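Local coordinates for putative ferritin-like diiron-carboxylate protein TM1526 (Thermotoga maritima, PDB 1VJX), which is of unknown function but probably binds metal at a diiron-carboxylate centre and may act as an oxidoreductase, as in the rubrerythrin family, at residues Tyr33-Leu36 against Ser37-Phe40; Glu142-His145 against Leu146-Leu149. All coordinates share one frame; numbering follows the deposited sequence. Where two conformers were deposited one is given.

Interaction 1: residues Tyr33-Leu36 against Ser37-Phe40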
loop_
_atom_site.group_PDB
_atom_site.type_symbol
_atom_site.label_atom_id
_atom_site.label_comp_id
_atom_site.label_asym_id
_atom_site.label_seq_id
_atom_site.Cartn_x
_atom_site.Cartn_y
_atom_site.Cartn_z
ATOM N N TYR A 33 5.806 -5.636 6.115
ATOM C CA TYR A 33 7.121 -5.908 5.515
ATOM C C TYR A 33 8.240 -5.940 6.569
ATOM O O TYR A 33 9.169 -6.760 6.471
ATOM C CB TYR A 33 7.442 -4.933 4.369
ATOM C CG TYR A 33 6.532 -5.050 3.151
ATOM C CD1 TYR A 33 6.286 -6.282 2.546
ATOM C CD2 TYR A 33 5.959 -3.913 2.574
ATOM C CE1 TYR A 33 5.471 -6.384 1.429
ATOM C CE2 TYR A 33 5.148 -3.995 1.456
ATOM C CZ TYR A 33 4.897 -5.230 0.882
ATOM O OH TYR A 33 4.088 -5.317 -0.242
ATOM N N ARG A 34 8.126 -5.085 7.578
ATOM C CA ARG A 34 9.111 -5.039 8.639
ATOM C C ARG A 34 9.012 -6.312 9.509
ATOM O O ARG A 34 10.028 -6.924 9.825
ATOM C CB ARG A 34 8.953 -3.753 9.473
ATOM C CG ARG A 34 10.256 -3.262 10.072
ATOM C CD ARG A 34 10.134 -2.019 10.931
ATOM N NE ARG A 34 9.955 -0.776 10.172
ATOM C CZ ARG A 34 10.916 -0.143 9.513
ATOM N NH1 ARG A 34 12.146 -0.659 9.454
ATOM N NH2 ARG A 34 10.642 0.998 8.886
ATOM N N GLU A 35 7.788 -6.705 9.866
ATOM C CA GLU A 35 7.531 -7.969 10.567
ATOM C C GLU A 35 7.922 -9.201 9.725
ATOM O O GLU A 35 8.456 -10.166 10.263
ATOM C CB GLU A 35 6.057 -8.073 11.002
ATOM C CG GLU A 35 5.700 -7.184 12.204
ATOM C CD GLU A 35 4.191 -7.070 12.505
ATOM O OE1 GLU A 35 3.400 -6.646 11.624
ATOM O OE2 GLU A 35 3.791 -7.385 13.640
ATOM N N LEU A 36 7.666 -9.173 8.416
ATOM C CA LEU A 36 8.065 -10.283 7.549
ATOM C C LEU A 36 9.575 -10.475 7.562
ATOM O O LEU A 36 10.072 -11.618 7.451
ATOM C CB LEU A 36 7.624 -10.065 6.100
ATOM C CG LEU A 36 6.174 -10.289 5.670
ATOM C CD1 LEU A 36 6.118 -10.107 4.163
ATOM C CD2 LEU A 36 5.657 -11.664 6.047
ATOM N N SER A 37 10.305 -9.362 7.686
ATOM C CA SER A 37 11.761 -9.404 7.656
ATOM C C SER A 37 12.337 -10.190 8.835
ATOM O O SER A 37 13.503 -10.552 8.840
ATOM C CB SER A 37 12.327 -7.990 7.633
ATOM O OG SER A 37 12.309 -7.413 8.920
ATOM N N GLU A 38 11.521 -10.436 9.848
ATOM C CA GLU A 38 11.941 -11.241 10.984
ATOM C C GLU A 38 11.902 -12.710 10.662
ATOM O O GLU A 38 12.389 -13.475 11.438
ATOM C CB GLU A 38 11.009 -11.008 12.178
ATOM C CG GLU A 38 11.199 -9.701 12.930
ATOM C CD GLU A 38 9.941 -9.273 13.703
ATOM O OE1 GLU A 38 8.866 -9.931 13.574
ATOM O OE2 GLU A 38 10.016 -8.236 14.404
ATOM N N HIS A 39 11.291 -13.098 9.544
ATOM C CA HIS A 39 11.114 -14.499 9.185
ATOM C C HIS A 39 12.167 -15.001 8.185
ATOM O O HIS A 39 12.226 -16.198 7.902
ATOM C CB HIS A 39 9.701 -14.716 8.620
ATOM C CG HIS A 39 8.615 -14.504 9.634
ATOM N ND1 HIS A 39 8.066 -15.533 10.375
ATOM C CD2 HIS A 39 8.008 -13.370 10.056
ATOM C CE1 HIS A 39 7.164 -15.039 11.202
ATOM N NE2 HIS A 39 7.110 -13.730 11.033
ATOM N N PHE A 40 12.984 -14.064 7.679
ATOM C CA PHE A 40 13.845 -14.252 6.504
ATOM C C PHE A 40 15.210 -13.618 6.680
ATOM O O PHE A 40 15.466 -12.956 7.672
ATOM C CB PHE A 40 13.141 -13.744 5.250
ATOM C CG PHE A 40 11.917 -14.503 4.952
ATOM C CD1 PHE A 40 12.012 -15.812 4.486
ATOM C CD2 PHE A 40 10.658 -13.970 5.244
ATOM C CE1 PHE A 40 10.865 -16.563 4.259
ATOM C CE2 PHE A 40 9.502 -14.699 5.014
ATOM C CZ PHE A 40 9.598 -15.998 4.508
#

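Interaction 2: residues Glu142-His145 against Leu146-Leu149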
loop_
_atom_site.group_PDB
_atom_site.type_symbol
_atom_site.label_atom_id
_atom_site.label_comp_id
_atom_site.label_asym_id
_atom_site.label_seq_id
_atom_site.Cartn_x
_atom_site.Cartn_y
_atom_site.Cartn_z
ATOM N N GLU A 142 4.810 1.762 -6.057
ATOM C CA GLU A 142 4.048 0.607 -5.575
ATOM C C GLU A 142 4.087 -0.496 -6.615
ATOM O O GLU A 142 4.128 -1.659 -6.262
ATOM C CB GLU A 142 2.607 0.984 -5.263
ATOM C CG GLU A 142 2.446 1.855 -4.019
ATOM C CD GLU A 142 2.864 1.174 -2.724
ATOM O OE1 GLU A 142 3.018 -0.078 -2.740
ATOM O OE2 GLU A 142 3.033 1.897 -1.696
ATOM N N LYS A 143 4.077 -0.115 -7.897
ATOM C CA LYS A 143 4.062 -1.084 -8.987
ATOM C C LYS A 143 5.431 -1.741 -9.161
ATOM O O LYS A 143 5.521 -2.861 -9.632
ATOM C CB LYS A 143 3.664 -0.419 -10.286
ATOM C CG LYS A 143 2.187 -0.091 -10.467
ATOM C CD LYS A 143 1.908 0.206 -11.967
ATOM C CE LYS A 143 2.384 1.594 -12.393
ATOM N NZ LYS A 143 2.927 1.548 -13.724
ATOM N N GLU A 144 6.491 -1.031 -8.782
ATOM C CA GLU A 144 7.834 -1.626 -8.621
ATOM C C GLU A 144 7.963 -2.568 -7.406
ATOM O O GLU A 144 8.733 -3.505 -7.450
ATOM C CB GLU A 144 8.900 -0.534 -8.492
ATOM C CG GLU A 144 9.191 0.235 -9.776
ATOM C CD GLU A 144 9.739 -0.639 -10.861
ATOM O OE1 GLU A 144 10.400 -1.672 -10.547
ATOM O OE2 GLU A 144 9.498 -0.284 -12.036
ATOM N N HIS A 145 7.240 -2.295 -6.315
ATOM C CA HIS A 145 7.235 -3.195 -5.166
ATOM C C HIS A 145 6.662 -4.486 -5.641
ATOM O O HIS A 145 7.198 -5.547 -5.368
ATOM C CB HIS A 145 6.324 -2.707 -4.039
ATOM C CG HIS A 145 6.844 -1.526 -3.295
ATOM N ND1 HIS A 145 6.350 -1.145 -2.054
ATOM C CD2 HIS A 145 7.823 -0.642 -3.603
ATOM C CE1 HIS A 145 6.993 -0.067 -1.648
ATOM N NE2 HIS A 145 7.894 0.256 -2.564
ATOM N N LEU A 146 5.531 -4.376 -6.326
ATOM C CA LEU A 146 4.828 -5.521 -6.892
ATOM C C LEU A 146 5.709 -6.371 -7.839
ATOM O O LEU A 146 5.761 -7.578 -7.722
ATOM C CB LEU A 146 3.568 -5.056 -7.628
ATOM C CG LEU A 146 2.760 -6.206 -8.230
ATOM C CD1 LEU A 146 2.339 -7.230 -7.129
ATOM C CD2 LEU A 146 1.588 -5.655 -9.010
ATOM N N ARG A 147 6.391 -5.715 -8.758
ATOM C CA ARG A 147 7.325 -6.387 -9.651
ATOM C C ARG A 147 8.394 -7.141 -8.858
ATOM O O ARG A 147 8.801 -8.263 -9.241
ATOM C CB ARG A 147 7.991 -5.347 -10.537
ATOM C CG ARG A 147 9.059 -5.876 -11.477
ATOM C CD ARG A 147 10.105 -4.830 -11.774
ATOM N NE ARG A 147 10.942 -4.586 -10.584
ATOM C CZ ARG A 147 11.979 -5.353 -10.240
ATOM N NH1 ARG A 147 12.287 -6.417 -10.966
ATOM N NH2 ARG A 147 12.702 -5.070 -9.165
ATOM N N LYS A 148 8.861 -6.527 -7.763
ATOM C CA LYS A 148 9.886 -7.150 -6.918
ATOM C C LYS A 148 9.334 -8.361 -6.221
ATOM O O LYS A 148 9.982 -9.406 -6.191
ATOM C CB LYS A 148 10.441 -6.168 -5.892
ATOM C CG LYS A 148 11.541 -6.750 -5.012
ATOM C CD LYS A 148 12.818 -6.984 -5.779
ATOM C CE LYS A 148 13.786 -7.891 -5.084
ATOM N NZ LYS A 148 14.915 -8.201 -6.046
ATOM N N LEU A 149 8.121 -8.240 -5.687
ATOM C CA LEU A 149 7.420 -9.388 -5.110
ATOM C C LEU A 149 7.228 -10.552 -6.111
ATOM O O LEU A 149 7.391 -11.709 -5.764
ATOM C CB LEU A 149 6.067 -8.949 -4.524
ATOM C CG LEU A 149 6.060 -7.938 -3.363
ATOM C CD1 LEU A 149 4.652 -7.551 -2.963
ATOM C CD2 LEU A 149 6.777 -8.472 -2.146
#

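Interaction 1: residues Tyr33-Leu36 against Ser37-Phe40
S37 N is hydrogen-bonded to Y33 O at 3.1 Å, where helix 15-36 of this ferritin-like bundle leads into a type I beta turn, L36 to H39. The same N-H also makes a weak hydrogen bond to R34 O. A chi1 of 79° sets OG in the crowded position between backbone N and carbonyl carbon and turns it back along the helix, where OG donates to R34 O at a short 2.5 Å, 20° out of the carbonyl plane. Without the hydroxyl, as with an alanine, R34 O would probably keep from 37-40 only the weak hydrogen bond from S37 N. E38 N follows with a 3.1 Å hydrogen bond to E35 O; the E35 carboxylate itself turns back to a salt bridge with R31. H39 N then closes the turn on L36 O at 2.8 Å. The H39 ring has its edge toward E35 O and L36 O, CD2 being 3.2 Å from E35 O, and NE2 makes a weak hydrogen bond to L94 O. F40, whose side chain packs on L101 and V104 of helix 101-125, also presents its ring edge: CD2 stands 3.3 Å from L36 O, near the ring plane.

Interaction 2: residues Glu142-His145 against Leu146-Leu149
Two successive turns of helix 129-156, the last long helix of the ferritin-like bundle, meet here through regular i to i+4 hydrogen bonds. L146 N donates to E142 O at 3.1 Å, and L149 N reaches H145 O at 2.9 Å. R147 N to K143 O and K148 N to E144 O complete the ladder. On the outer side a salt bridge spans i to i+3: E144 OE1 lies 3.0 Å from R147 NE, at the guanidinium edge, but the hydrogen bond is weak, bent to 130°. The carboxylate and guanidinium planes are 35° apart. The E144 chain bends at chi2 (-63°), bringing OE1 over to R147, while R147 NH1 has a second carboxylate partner in E151, which also pairs with K148 NZ. L149 lays CG against H145 O at 3.3 Å, inside the bundle. The E142 carboxylate lies close to those of E26, E55 and E112, and its OE2 makes a weak hydrogen bond to H58 ND1, a cluster consistent with a diiron-carboxylate site. H145 packs on L51 and E55 of helix 43-68, and L149 on L51 as well as on L105 and I109 of helix 101-125.

Interaction 1 lies where helix 15-36 passes into the loop, interaction 2 within helix 129-156. Both are partly buried: in the first Y33, L36 and S37 are buried and R34 and E38 exposed; in the second E142, H145 and L149 are buried and K143, E144 and R147 exposed. At 37-40 a serine hydroxyl and i to i+3 turn bonds take up carbonyls, while 142-149 keeps an unbroken i to i+4 ladder and adds a weakly hydrogen-bonded salt bridge between exposed side chains. Although their centres are about 17 Å apart, they touch inside the bundle, Y33 OH packing 3.6 Å from L149 CD1. Y33 and L149 also both contact L51 of helix 43-68, so one leucine is shared between the two helices.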